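Local coordinates for protein glucanase (Clostridium thermocellum, PDB 5GXX) that probably cleaves internal beta-1,4-glucosidic bonds of cellulose as a family 9 endoglucanase associated with the cellulosome, at residues K56-L59 and P60-Y63; C102-D106 and S107-Q111; S142-V145 and G146-A150; A186-G189 and F190-H194. The protein carries 1 engineered substitution. All coordinates share one frame; numbering follows the deposited sequence.

Along the chain the four contacts come in series; none nests in or crosses another, and each closes only a local turn. Interaction 1 turns strand 56-57 into helix 58-75. Interaction 2 reverses the chain after helix 85-101 and starts strand 108-112, the neighbour of strand 56-57 in an antiparallel sheet. Interaction 3 is the opening of helix 142-158, whose Val144, Val145 and Met148 pack against residues of both earlier contacts. Interaction 4 turns the loop before helix 198-212; Tyr110 and Gln111 of interaction 2 hydrogen-bond to its Ala186, and it places the Tyr191 ring beside Phe57 and Pro60. Together they tie sheet, helices and a loop bordering the Tris pocket into the catalytic module.

Interaction 1: K56-L59 and P60-Y63; sequences KFNL and PMAY
Leu59 and Pro60 meet nearly at right angles, with Leu59 CB 3.3 Å from Pro60 CD, tighter than usual carbon contact and a consequence of the peptide bond that joins them. The proline ring also reaches back to Phe57, three residues earlier, its CG 3.7 Å from Phe57 CB. The Met61 chain runs back beside the strand residues: with CG anti to the backbone N (chi1 -161°) and a bend at chi3, its methyl CE comes 3.7 Å from Lys56 CB, running alongside the Asn58 side chain. The backbone evidence for helix initiation is direct. Met61 N donates to Phe57 O at 3.1 Å, and Ala62 N donates to Asn58 O at 2.8 Å. Tyr63 N then bonds to Leu59 O at 3.0 Å. Pro60 sits in the first turn, where a missing N-H costs the helix no bond. Farther out, Lys56 NZ bonds to the carbonyls of Gly46 and Val44, and Asn58 OD1 is hydrogen-bonded to Tyr98 OH of helix 85-101. This is a strand-to-helix junction with Phe57 at the N-cap, opening a helix of the (alpha/alpha)6 barrel characteristic of family 9 glycosidases.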
loop_
_atom_site.group_PDB
_atom_site.type_symbol
_atom_site.label_atom_id
_atom_site.label_comp_id
_atom_site.label_asym_id
_atom_site.label_seq_id
_atom_site.Cartn_x
_atom_site.Cartn_y
_atom_site.Cartn_z
ATOM N N LYS A 56 6.102 25.864 21.826
ATOM C CA LYS A 56 6.275 26.954 22.777
ATOM C C LYS A 56 7.768 26.996 23.126
ATOM O O LYS A 56 8.308 26.142 23.845
ATOM C CB LYS A 56 5.344 26.791 23.993
ATOM C CG LYS A 56 3.871 26.593 23.653
ATOM C CD LYS A 56 3.041 26.474 24.929
ATOM C CE LYS A 56 1.651 25.999 24.625
ATOM N NZ LYS A 56 0.908 25.865 25.902
ATOM N N PHE A 57 8.465 27.974 22.555
ATOM C CA PHE A 57 9.895 28.175 22.775
ATOM C C PHE A 57 10.059 29.347 23.731
ATOM O O PHE A 57 9.879 30.491 23.319
ATOM C CB PHE A 57 10.642 28.530 21.486
ATOM C CG PHE A 57 10.922 27.370 20.558
ATOM C CD1 PHE A 57 11.817 26.373 20.915
ATOM C CD2 PHE A 57 10.405 27.360 19.260
ATOM C CE1 PHE A 57 12.127 25.351 20.013
ATOM C CE2 PHE A 57 10.699 26.343 18.351
ATOM C CZ PHE A 57 11.579 25.328 18.730
ATOM N N ASN A 58 10.385 29.099 24.993
ATOM C CA ASN A 58 10.299 30.162 25.992
ATOM C C ASN A 58 11.265 31.325 25.809
ATOM O O ASN A 58 10.959 32.416 26.281
ATOM C CB ASN A 58 10.490 29.621 27.419
ATOM C CG ASN A 58 9.268 28.911 27.969
ATOM O OD1 ASN A 58 8.496 28.313 27.222
ATOM N ND2 ASN A 58 9.080 29.001 29.291
ATOM N N LEU A 59 12.417 31.105 25.176
ATOM C CA LEU A 59 13.376 32.199 25.018
ATOM C C LEU A 59 12.791 33.294 24.116
ATOM O O LEU A 59 12.656 34.432 24.571
ATOM C CB LEU A 59 14.775 31.728 24.582
ATOM C CG LEU A 59 15.861 32.797 24.397
ATOM C CD1 LEU A 59 16.066 33.652 25.648
ATOM C CD2 LEU A 59 17.167 32.121 23.994
ATOM N N PRO A 60 12.452 32.994 22.846
ATOM C CA PRO A 60 11.808 34.072 22.086
ATOM C C PRO A 60 10.420 34.452 22.608
ATOM O O PRO A 60 9.980 35.579 22.379
ATOM C CB PRO A 60 11.718 33.495 20.664
ATOM C CG PRO A 60 11.669 31.991 20.898
ATOM C CD PRO A 60 12.656 31.799 22.011
ATOM N N MET A 61 9.730 33.560 23.313
ATOM C CA MET A 61 8.419 33.930 23.817
ATOM C C MET A 61 8.556 34.998 24.876
ATOM O O MET A 61 7.856 36.025 24.832
ATOM C CB MET A 61 7.655 32.737 24.395
ATOM C CG MET A 61 6.165 33.021 24.487
ATOM S SD MET A 61 5.233 31.997 25.638
ATOM C CE MET A 61 5.526 30.335 25.050
ATOM N N ALA A 62 9.490 34.771 25.804
ATOM C CA ALA A 62 9.711 35.716 26.881
ATOM C C ALA A 62 10.310 36.997 26.316
ATOM O O ALA A 62 9.926 38.082 26.736
ATOM C CB ALA A 62 10.600 35.094 27.952
ATOM N N TYR A 63 11.192 36.893 25.324
ATOM C CA TYR A 63 11.790 38.079 24.710
ATOM C C TYR A 63 10.670 38.944 24.162
ATOM O O TYR A 63 10.636 40.164 24.380
ATOM C CB TYR A 63 12.774 37.703 23.595
ATOM C CG TYR A 63 13.004 38.834 22.613
ATOM C CD1 TYR A 63 13.967 39.809 22.865
ATOM C CD2 TYR A 63 12.238 38.929 21.444
ATOM C CE1 TYR A 63 14.176 40.863 21.984
ATOM C CE2 TYR A 63 12.442 39.990 20.546
ATOM C CZ TYR A 63 13.400 40.949 20.840
ATOM O OH TYR A 63 13.638 42.003 19.984
#

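Interaction 2: C102-D106 and S107-Q111; sequences CDRGD and SVVYQ
The guanidinium of Arg104 has CG2 of Val109 over one face, 3.7 Å above the plane and offset toward the rim, while at its edge NH1 donates to Asp103 O at 2.9 Å, that oxygen lying almost exactly in the guanidinium plane. The bend of the arginine at chi2 (-64°) folds the chain so that it runs beside Val109, both pointing the same way. Two carboxylates are used differently. Asp103 OD1 is met from well above its plane by Gly105 N, 2.9 Å away, which makes an Asx turn; Asp106 OD1 receives the hydroxyl of Ser107, OG to OD1 3.0 Å, on its anti side, tilted about 32° out of the carboxylate plane.

Backbone bonds show the reversal of direction: Val109 N to Cys102 O is 2.8 Å, and Arg104 N to Ser107 O is also 2.8 Å. They flank Asp103 and Val108, a non-hydrogen-bonded antiparallel pair forming a single bridge at the start of strand 108-112. Cys102 SG lies 3.2 Å from Val109 O and 4.2 Å from Val109 CB. NH1 of Arg104 has a second acceptor, Ala101 O, at the end of helix 85-101, and NH2 faces Glu43 in a long, weak ion pair. With two carbonyls gripping NH1 and Val109 CG2 on one face, the guanidinium is probably restricted in rotation.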
loop_
_atom_site.group_PDB
_atom_site.type_symbol
_atom_site.label_atom_id
_atom_site.label_comp_id
_atom_site.label_asym_id
_atom_site.label_seq_id
_atom_site.Cartn_x
_atom_site.Cartn_y
_atom_site.Cartn_z
ATOM N N CYS A 102 5.069 28.239 34.261
ATOM C CA CYS A 102 6.221 27.376 33.978
ATOM C C CYS A 102 7.116 27.103 35.194
ATOM O O CYS A 102 8.020 26.275 35.105
ATOM C CB CYS A 102 7.115 28.011 32.917
ATOM S SG CYS A 102 6.428 27.895 31.248
ATOM N N ASP A 103 6.877 27.792 36.306
ATOM C CA ASP A 103 7.706 27.636 37.496
ATOM C C ASP A 103 7.724 26.194 38.005
ATOM O O ASP A 103 6.664 25.589 38.170
ATOM C CB ASP A 103 7.189 28.540 38.620
ATOM C CG ASP A 103 8.016 28.444 39.888
ATOM O OD1 ASP A 103 9.263 28.379 39.824
ATOM O OD2 ASP A 103 7.387 28.454 40.967
ATOM N N ARG A 104 8.918 25.661 38.259
ATOM C CA ARG A 104 9.063 24.365 38.928
ATOM C C ARG A 104 10.063 24.504 40.083
ATOM O O ARG A 104 10.702 23.530 40.486
ATOM C CB ARG A 104 9.475 23.263 37.938
ATOM C CG ARG A 104 8.476 22.936 36.814
ATOM C CD ARG A 104 7.174 22.374 37.357
ATOM N NE ARG A 104 6.169 21.996 36.365
ATOM C CZ ARG A 104 5.196 22.781 35.897
ATOM N NH1 ARG A 104 5.068 24.057 36.272
ATOM N NH2 ARG A 104 4.342 22.264 35.023
ATOM N N GLY A 105 10.224 25.733 40.574
ATOM C CA GLY A 105 11.066 26.048 41.733
ATOM C C GLY A 105 12.546 26.255 41.478
ATOM O O GLY A 105 13.020 27.384 41.310
ATOM N N ASP A 106 13.280 25.150 41.474
ATOM C CA ASP A 106 14.710 25.119 41.204
ATOM C C ASP A 106 14.960 25.022 39.694
ATOM O O ASP A 106 16.093 24.829 39.247
ATOM C CB ASP A 106 15.256 23.868 41.885
ATOM C CG ASP A 106 14.334 22.668 41.681
ATOM O OD1 ASP A 106 14.214 22.207 40.519
ATOM O OD2 ASP A 106 13.693 22.213 42.662
ATOM N N SER A 107 13.878 25.114 38.925
ATOM C CA SER A 107 13.896 24.929 37.478
ATOM C C SER A 107 12.588 25.462 36.904
ATOM O O SER A 107 11.682 25.834 37.644
ATOM C CB SER A 107 14.072 23.451 37.114
ATOM O OG SER A 107 13.110 22.651 37.777
ATOM N N VAL A 108 12.495 25.536 35.580
ATOM C CA VAL A 108 11.255 25.942 34.915
ATOM C C VAL A 108 11.002 24.985 33.762
ATOM O O VAL A 108 11.953 24.369 33.268
ATOM C CB VAL A 108 11.322 27.407 34.377
ATOM C CG1 VAL A 108 11.529 28.400 35.528
ATOM C CG2 VAL A 108 12.399 27.584 33.292
ATOM N N VAL A 109 9.741 24.852 33.354
ATOM C CA VAL A 109 9.404 24.294 32.047
ATOM C C VAL A 109 9.832 25.369 31.052
ATOM O O VAL A 109 9.360 26.505 31.151
ATOM C CB VAL A 109 7.889 24.049 31.882
ATOM C CG1 VAL A 109 7.563 23.665 30.444
ATOM C CG2 VAL A 109 7.413 22.954 32.835
ATOM N N TYR A 110 10.714 25.017 30.119
ATOM C CA TYR A 110 11.231 26.001 29.156
ATOM C C TYR A 110 10.870 25.737 27.702
ATOM O O TYR A 110 11.235 26.522 26.824
ATOM C CB TYR A 110 12.750 26.175 29.317
ATOM C CG TYR A 110 13.628 25.053 28.790
ATOM C CD1 TYR A 110 13.966 23.960 29.593
ATOM C CD2 TYR A 110 14.166 25.107 27.499
ATOM C CE1 TYR A 110 14.797 22.947 29.107
ATOM C CE2 TYR A 110 14.983 24.096 27.001
ATOM C CZ TYR A 110 15.307 23.021 27.819
ATOM O OH TYR A 110 16.117 22.018 27.328
ATOM N N GLN A 111 10.174 24.635 27.439
ATOM C CA GLN A 111 9.719 24.330 26.097
ATOM C C GLN A 111 8.538 23.374 26.130
ATOM O O GLN A 111 8.492 22.461 26.953
ATOM C CB GLN A 111 10.869 23.739 25.277
ATOM C CG GLN A 111 10.555 23.530 23.808
ATOM C CD GLN A 111 11.784 23.272 22.976
ATOM O OE1 GLN A 111 12.803 23.948 23.109
ATOM N NE2 GLN A 111 11.677 22.308 22.075
#

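Interaction 3: S142-V145 and G146-A150; sequences SAVV and GQMAA
Met148 folds over the carbonyl of Val144, its CG 3.2 Å from Val144 O, and its sulfur SD reaches 4.2 Å from Val144 CG2. This is the i to i+4 relation of an alpha-helix, the first turns of helix 142-158 in the (alpha/alpha)6 barrel expected of a family 9 catalytic module. The side chain gets there with CG beside the backbone N (chi1 -64°) and a bend at chi3, and from that position it also packs on Tyr171 of helix 162-178.

Successive backbone bonds supply the evidence for regular helix. Gln147 N donates to Ala143 O at 2.9 Å, Met148 N to Val144 O at 3.0 Å, and Ala149 N to Val145 O at 2.9 Å. On another side of the helix, Gln147 bends at chi2 (60°), and its OE1 accepts from Trp203 NE1 in helix 198-212, satisfying a buried amide oxygen. Ala143 packs on Glu200, a ligand of the nearby calcium ion, so this end of the helix borders the metal site. Ser142 OG is paired with Ala175 O and Ser180 N, tying the helix start to the end of helix 162-178 and the loop beyond it. Gly146 N donates to Ser142 O at 2.8 Å.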
loop_
_atom_site.group_PDB
_atom_site.type_symbol
_atom_site.label_atom_id
_atom_site.label_comp_id
_atom_site.label_asym_id
_atom_site.label_seq_id
_atom_site.Cartn_x
_atom_site.Cartn_y
_atom_site.Cartn_z
ATOM N N SER A 142 20.436 29.795 32.078
ATOM C CA SER A 142 20.514 31.189 32.495
ATOM C C SER A 142 19.902 32.146 31.456
ATOM O O SER A 142 19.243 33.111 31.845
ATOM C CB SER A 142 21.946 31.576 32.889
ATOM O OG SER A 142 22.390 30.920 34.094
ATOM N N ALA A 143 20.111 31.889 30.163
ATOM C CA ALA A 143 19.534 32.733 29.108
ATOM C C ALA A 143 18.011 32.672 29.123
ATOM O O ALA A 143 17.338 33.696 29.264
ATOM C CB ALA A 143 20.074 32.333 27.740
ATOM N N VAL A 144 17.454 31.469 29.041
ATOM C CA VAL A 144 15.999 31.360 28.999
ATOM C C VAL A 144 15.367 31.839 30.308
ATOM O O VAL A 144 14.385 32.589 30.276
ATOM C CB VAL A 144 15.500 29.970 28.544
ATOM C CG1 VAL A 144 15.806 28.891 29.586
ATOM C CG2 VAL A 144 14.010 30.007 28.196
ATOM N N VAL A 145 15.916 31.432 31.454
ATOM C CA VAL A 145 15.351 31.891 32.718
ATOM C C VAL A 145 15.534 33.391 32.955
ATOM O O VAL A 145 14.656 34.042 33.525
ATOM C CB VAL A 145 15.916 31.078 33.921
ATOM C CG1 VAL A 145 15.357 31.570 35.262
ATOM C CG2 VAL A 145 15.598 29.586 33.772
ATOM N N GLY A 146 16.659 33.944 32.512
ATOM C CA GLY A 146 16.923 35.369 32.667
ATOM C C GLY A 146 15.960 36.189 31.821
ATOM O O GLY A 146 15.479 37.245 32.239
ATOM N N GLN A 147 15.686 35.697 30.618
ATOM C CA GLN A 147 14.714 36.367 29.744
ATOM C C GLN A 147 13.301 36.303 30.311
ATOM O O GLN A 147 12.562 37.291 30.274
ATOM C CB GLN A 147 14.775 35.830 28.300
ATOM C CG GLN A 147 13.975 36.633 27.260
ATOM C CD GLN A 147 14.422 38.079 27.127
ATOM O OE1 GLN A 147 13.633 38.991 27.364
ATOM N NE2 GLN A 147 15.682 38.296 26.759
ATOM N N MET A 148 12.937 35.159 30.888
ATOM C CA MET A 148 11.627 35.037 31.526
ATOM C C MET A 148 11.540 36.029 32.688
ATOM O O MET A 148 10.510 36.677 32.883
ATOM C CB MET A 148 11.363 33.600 31.996
ATOM C CG MET A 148 11.284 32.578 30.862
ATOM S SD MET A 148 11.380 30.851 31.421
ATOM C CE MET A 148 9.909 30.714 32.450
ATOM N N ALA A 149 12.637 36.183 33.429
ATOM C CA ALA A 149 12.682 37.149 34.524
ATOM C C ALA A 149 12.478 38.578 34.027
ATOM O O ALA A 149 11.725 39.339 34.630
ATOM C CB ALA A 149 14.006 37.067 35.258
ATOM N N ALA A 150 13.164 38.930 32.938
ATOM C CA ALA A 150 13.096 40.275 32.384
ATOM C C ALA A 150 11.674 40.608 31.947
ATOM O O ALA A 150 11.168 41.701 32.222
ATOM C CB ALA A 150 14.052 40.399 31.199
#

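Interaction 4: A186-G189 and F190-H194; sequences AANG and FYSSH
Ala187 O accepts two backbone donors, Phe190 N at 2.9 Å and Tyr191 N at 2.8 Å, the first from above the carbonyl plane and the second within it. Asn188 and Gly189 occupy the corner positions, and the positive phi of Gly189 (87°) after the extended psi of Asn188 (132°) identifies a type II beta-turn from Ala187 to Phe190. A side chain secures the corner as well: Ser192 OG, placed beside its own backbone N by chi1 -75°, accepts from Gly189 N at 3.0 Å in a nearly straight bond. The Asn188 amide is linked onward through one water, which donates to OD1 at 2.8 Å and accepts from Ser193 N. Here the loop borders a pocket occupied by Tris, consistent with the substrate cleft of a family 9 glycosidase: Phe190 O is hydrogen-bonded to the ligand, and the nearest atoms of the Tyr191 side chain and the ligand are about 3 Å apart. Tyr191 OH pairs with Asp50, while its ring meets those of Phe57 and Trp245 edge-to-face. Ala187 CB lies 4.2 Å from Tyr191 CB. The Phe190 ring has Ala187 O at its edge, near the ring plane.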
loop_
_atom_site.group_PDB
_atom_site.type_symbol
_atom_site.label_atom_id
_atom_site.label_comp_id
_atom_site.label_asym_id
_atom_site.label_seq_id
_atom_site.Cartn_x
_atom_site.Cartn_y
_atom_site.Cartn_z
ATOM N N ALA A 186 16.783 21.695 24.470
ATOM C CA ALA A 186 15.659 21.257 23.655
ATOM C C ALA A 186 15.445 22.168 22.448
ATOM O O ALA A 186 14.843 21.752 21.457
ATOM C CB ALA A 186 14.393 21.165 24.492
ATOM N N ALA A 187 15.940 23.404 22.540
ATOM C CA ALA A 187 15.776 24.387 21.462
ATOM C C ALA A 187 17.001 24.489 20.550
ATOM O O ALA A 187 17.059 25.366 19.686
ATOM C CB ALA A 187 15.429 25.754 22.034
ATOM N N ASN A 188 17.988 23.612 20.717
ATOM C CA ASN A 188 19.167 23.696 19.865
ATOM C C ASN A 188 18.868 23.490 18.388
ATOM O O ASN A 188 18.167 22.554 18.002
ATOM C CB ASN A 188 20.212 22.677 20.287
ATOM C CG ASN A 188 20.889 23.058 21.580
ATOM O OD1 ASN A 188 20.611 24.111 22.163
ATOM N ND2 ASN A 188 21.803 22.208 22.023
ATOM N N GLY A 189 19.412 24.398 17.583
ATOM C CA GLY A 189 19.168 24.432 16.154
ATOM C C GLY A 189 17.925 25.238 15.813
ATOM O O GLY A 189 17.721 25.513 14.636
ATOM N N PHE A 190 17.141 25.630 16.817
ATOM C CA PHE A 190 15.959 26.475 16.605
ATOM C C PHE A 190 16.191 27.838 17.258
ATOM O O PHE A 190 16.222 28.874 16.583
ATOM C CB PHE A 190 14.689 25.798 17.151
ATOM C CG PHE A 190 14.412 24.444 16.546
ATOM C CD1 PHE A 190 13.781 24.324 15.315
ATOM C CD2 PHE A 190 14.845 23.287 17.184
ATOM C CE1 PHE A 190 13.535 23.077 14.744
ATOM C CE2 PHE A 190 14.617 22.033 16.617
ATOM C CZ PHE A 190 13.957 21.919 15.394
ATOM N N TYR A 191 16.422 27.811 18.566
ATOM C CA TYR A 191 16.774 28.993 19.353
ATOM C C TYR A 191 17.973 28.698 20.277
ATOM O O TYR A 191 17.899 28.870 21.493
ATOM C CB TYR A 191 15.550 29.489 20.138
ATOM C CG TYR A 191 14.496 30.079 19.215
ATOM C CD1 TYR A 191 14.641 31.364 18.698
ATOM C CD2 TYR A 191 13.373 29.349 18.834
ATOM C CE1 TYR A 191 13.702 31.907 17.824
ATOM C CE2 TYR A 191 12.418 29.891 17.956
ATOM C CZ TYR A 191 12.588 31.172 17.474
ATOM O OH TYR A 191 11.659 31.729 16.621
ATOM N N SER A 192 19.079 28.254 19.683
ATOM C CA SER A 192 20.316 28.037 20.428
ATOM C C SER A 192 20.780 29.326 21.107
ATOM O O SER A 192 20.578 30.413 20.545
ATOM C CB SER A 192 21.409 27.516 19.483
ATOM O OG SER A 192 21.195 26.148 19.159
ATOM N N SER A 193 21.372 29.216 22.298
ATOM C CA SER A 193 21.974 30.375 22.950
ATOM C C SER A 193 23.311 30.657 22.266
ATOM O O SER A 193 24.279 29.917 22.430
ATOM C CB SER A 193 22.148 30.140 24.463
ATOM O OG SER A 193 22.731 31.265 25.103
ATOM N N HIS A 194 23.357 31.702 21.447
ATOM C CA HIS A 194 24.561 32.025 20.676
ATOM C C HIS A 194 25.511 32.939 21.437
ATOM O O HIS A 194 26.722 32.733 21.450
ATOM C CB HIS A 194 24.181 32.701 19.353
ATOM C CG HIS A 194 23.281 31.863 18.503
ATOM N ND1 HIS A 194 23.707 30.707 17.885
ATOM C CD2 HIS A 194 21.962 31.979 18.217
ATOM C CE1 HIS A 194 22.694 30.162 17.233
ATOM N NE2 HIS A 194 21.621 30.905 17.430
HETATM O O HOH W 1 21.979 26.381 23.034
#